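Local coordinates for protein putative NADH-depentdent flavin oxidoreductase (Cupriavidus metallidurans, PDB 5OCS) that probably reduces activated alkenes as an FMN-dependent Old Yellow Enzyme ene-reductase, using NAD(P)H as hydride source, at residues D[345-349]-D[350-354]. Sequence-based numbering, arbitrary orientation.
Sequences VNAPK and QYWRS. With FMN (flavin mononucleotide), chain H.
Y351 N donates to P348 O at 2.9 Å, where the loop turns into a 3-10 segment. W352 N donates to K349 O in a straighter bond (170°). Y351 O in turn takes two donors, S354 N and S354 OG, the latter at 2.7 Å. The turn sets W352 near K349. Its CG, anti to the carbonyl carbon (chi1 -79°), lays the indole on K349 CA. That CA packs on one face, 3.5 Å from the centroid of the five-membered ring, as a CH-pi contact. K349 CB lies over the six-membered ring. The single N-H of W352 NE1 is shared between A347 O, a weak bond at 3.0 Å, and a water. The same water accepts from A347 N, so it bridges loop backbone and indole. P348 CG meets Y351 CD2 at 3.6 Å, while P348 CB touches Q350 OE1. Q350 bends at chi2 (83°), which turns its amide back beside P348 and K349. Q350 NE2 is hydrogen-bonded to S28 OG, and Y351 OH to H41 ND1, both of the second subunit. The guanidinium of R353 lies with one face over the dimethylbenzene end of FMN, with NH2 3.2 Å from C8. R231 and R325 of the second subunit hydrogen-bond this flavin, so R353 reaches across the dimer to the partner's flavin site, consistent with YqjM-type Old Yellow Enzymes. The segment follows helix 333-341, whose W335 packs against A347 and Y351, and lies outside the eight-stranded TIM barrel.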
loop_
_atom_site.group_PDB
_atom_site.type_symbol
_atom_site.label_atom_id
_atom_site.label_comp_id
_atom_site.label_asym_id
_atom_site.label_seq_id
_atom_site.Cartn_x
_atom_site.Cartn_y
_atom_site.Cartn_z
ATOM N N VAL D 345 -3.044 16.780 -2.858
ATOM C CA VAL D 345 -3.513 15.496 -3.333
ATOM C C VAL D 345 -4.592 15.012 -2.383
ATOM O O VAL D 345 -4.625 15.420 -1.228
ATOM C CB VAL D 345 -2.432 14.392 -3.339
ATOM C CG1 VAL D 345 -1.594 14.418 -4.614
ATOM C CG2 VAL D 345 -1.570 14.448 -2.068
ATOM N N ASN D 346 -5.442 14.132 -2.891
ATOM C CA ASN D 346 -6.371 13.371 -2.066
ATOM C C ASN D 346 -5.653 12.220 -1.426
ATOM O O ASN D 346 -5.099 11.390 -2.125
ATOM C CB ASN D 346 -7.441 12.746 -2.933
ATOM C CG ASN D 346 -8.422 13.731 -3.397
ATOM O OD1 ASN D 346 -9.261 14.160 -2.633
ATOM N ND2 ASN D 346 -8.334 14.113 -4.668
ATOM N N ALA D 347 -5.641 12.191 -0.106
ATOM C CA ALA D 347 -5.042 11.096 0.622
ATOM C C ALA D 347 -6.133 10.603 1.595
ATOM O O ALA D 347 -6.973 11.377 2.043
ATOM C CB ALA D 347 -3.782 11.526 1.381
ATOM N N PRO D 348 -6.109 9.297 1.880
ATOM C CA PRO D 348 -7.087 8.794 2.828
ATOM C C PRO D 348 -6.867 9.426 4.196
ATOM O O PRO D 348 -5.707 9.586 4.624
ATOM C CB PRO D 348 -6.784 7.295 2.871
ATOM C CG PRO D 348 -5.410 7.143 2.403
ATOM C CD PRO D 348 -5.168 8.261 1.455
ATOM N N LYS D 349 -7.968 9.723 4.885
ATOM C CA LYS D 349 -7.916 10.343 6.221
ATOM C C LYS D 349 -7.054 9.573 7.194
ATOM O O LYS D 349 -6.488 10.150 8.115
ATOM C CB LYS D 349 -9.337 10.485 6.797
ATOM C CG LYS D 349 -10.095 9.151 6.966
ATOM C CD LYS D 349 -11.623 9.302 7.058
ATOM C CE LYS D 349 -12.298 7.948 6.958
ATOM N NZ LYS D 349 -13.774 8.092 6.907
ATOM N N GLN D 350 -7.006 8.240 7.050
ATOM C CA GLN D 350 -6.194 7.406 7.959
ATOM C C GLN D 350 -4.698 7.770 7.943
ATOM O O GLN D 350 -3.948 7.445 8.889
ATOM C CB GLN D 350 -6.304 5.923 7.641
ATOM C CG GLN D 350 -7.661 5.270 7.831
ATOM C CD GLN D 350 -8.652 5.443 6.659
ATOM O OE1 GLN D 350 -8.466 6.265 5.739
ATOM N NE2 GLN D 350 -9.769 4.730 6.745
ATOM N N TYR D 351 -4.251 8.423 6.851
ATOM C CA TYR D 351 -2.859 8.764 6.653
ATOM C C TYR D 351 -2.579 10.259 6.686
ATOM O O TYR D 351 -1.442 10.681 6.457
ATOM C CB TYR D 351 -2.397 8.208 5.311
ATOM C CG TYR D 351 -2.348 6.720 5.162
ATOM C CD1 TYR D 351 -2.414 5.859 6.247
ATOM C CD2 TYR D 351 -2.242 6.167 3.888
ATOM C CE1 TYR D 351 -2.326 4.492 6.087
ATOM C CE2 TYR D 351 -2.176 4.797 3.689
ATOM C CZ TYR D 351 -2.198 3.959 4.800
ATOM O OH TYR D 351 -2.117 2.597 4.595
ATOM N N TRP D 352 -3.561 11.056 7.066
ATOM C CA TRP D 352 -3.373 12.522 7.075
ATOM C C TRP D 352 -2.242 13.027 8.027
ATOM O O TRP D 352 -1.559 14.036 7.756
ATOM C CB TRP D 352 -4.679 13.194 7.396
ATOM C CG TRP D 352 -5.646 13.292 6.290
ATOM C CD1 TRP D 352 -5.438 13.056 4.948
ATOM C CD2 TRP D 352 -6.994 13.707 6.407
ATOM N NE1 TRP D 352 -6.592 13.321 4.245
ATOM C CE2 TRP D 352 -7.554 13.717 5.119
ATOM C CE3 TRP D 352 -7.800 14.085 7.487
ATOM C CZ2 TRP D 352 -8.892 14.080 4.891
ATOM C CZ3 TRP D 352 -9.110 14.443 7.250
ATOM C CH2 TRP D 352 -9.641 14.446 5.977
ATOM N N ARG D 353 -1.980 12.279 9.075
ATOM C CA ARG D 353 -0.907 12.637 10.024
ATOM C C ARG D 353 0.485 12.329 9.514
ATOM O O ARG D 353 1.447 12.724 10.153
ATOM C CB ARG D 353 -1.134 11.947 11.382
ATOM C CG ARG D 353 -2.386 12.437 12.052
ATOM C CD ARG D 353 -2.999 11.413 12.989
ATOM N NE ARG D 353 -2.182 11.118 14.170
ATOM C CZ ARG D 353 -2.514 10.222 15.098
ATOM N NH1 ARG D 353 -3.656 9.531 14.991
ATOM N NH2 ARG D 353 -1.694 10.001 16.137
ATOM N N SER D 354 0.603 11.660 8.375
ATOM C CA SER D 354 1.903 11.330 7.805
ATOM C C SER D 354 2.681 12.475 7.196
ATOM O O SER D 354 3.843 12.282 6.854
ATOM C CB SER D 354 1.734 10.268 6.714
ATOM O OG SER D 354 1.150 10.770 5.554
HETATM N N1 FMN H . 1.245 4.666 19.296
HETATM C C2 FMN H . 0.768 3.541 19.945
HETATM O O2 FMN H . 1.432 3.161 20.957
HETATM N N3 FMN H . -0.310 2.842 19.546
HETATM C C4 FMN H . -1.003 3.180 18.483
HETATM O O4 FMN H . -1.936 2.510 18.078
HETATM C C4A FMN H . -0.631 4.399 17.767
HETATM N N5 FMN H . -1.377 4.818 16.716
HETATM C C5A FMN H . -0.901 5.855 15.918
HETATM C C6 FMN H . -1.592 6.214 14.753
HETATM C C7 FMN H . -1.142 7.248 13.955
HETATM C C7M FMN H . -1.912 7.639 12.720
HETATM C C8 FMN H . 0.078 7.954 14.373
HETATM C C8M FMN H . 0.622 9.119 13.579
HETATM C C9 FMN H . 0.779 7.603 15.509
HETATM C C9A FMN H . 0.357 6.555 16.303
HETATM N N10 FMN H . 1.056 6.189 17.475
HETATM C C10 FMN H . 0.580 5.067 18.202
HETATM C "C1'" FMN H . 2.289 6.802 17.862
HETATM C "C2'" FMN H . 3.341 6.159 16.922
HETATM O "O2'" FMN H . 3.499 4.740 17.181
HETATM C "C3'" FMN H . 4.723 6.831 17.098
HETATM O "O3'" FMN H . 5.191 6.557 18.434
HETATM C "C4'" FMN H . 4.668 8.345 16.867
HETATM O "O4'" FMN H . 3.924 8.659 15.687
HETATM C "C5'" FMN H . 6.074 8.915 16.760
HETATM O "O5'" FMN H . 6.840 8.283 15.740
HETATM P P FMN H . 6.961 8.878 14.259
HETATM O O1P FMN H . 5.557 9.015 13.668
HETATM O O2P FMN H . 7.620 10.207 14.512
HETATM O O3P FMN H . 7.860 7.854 13.627
HETATM O O HOH W 1 -7.161 14.297 1.283
#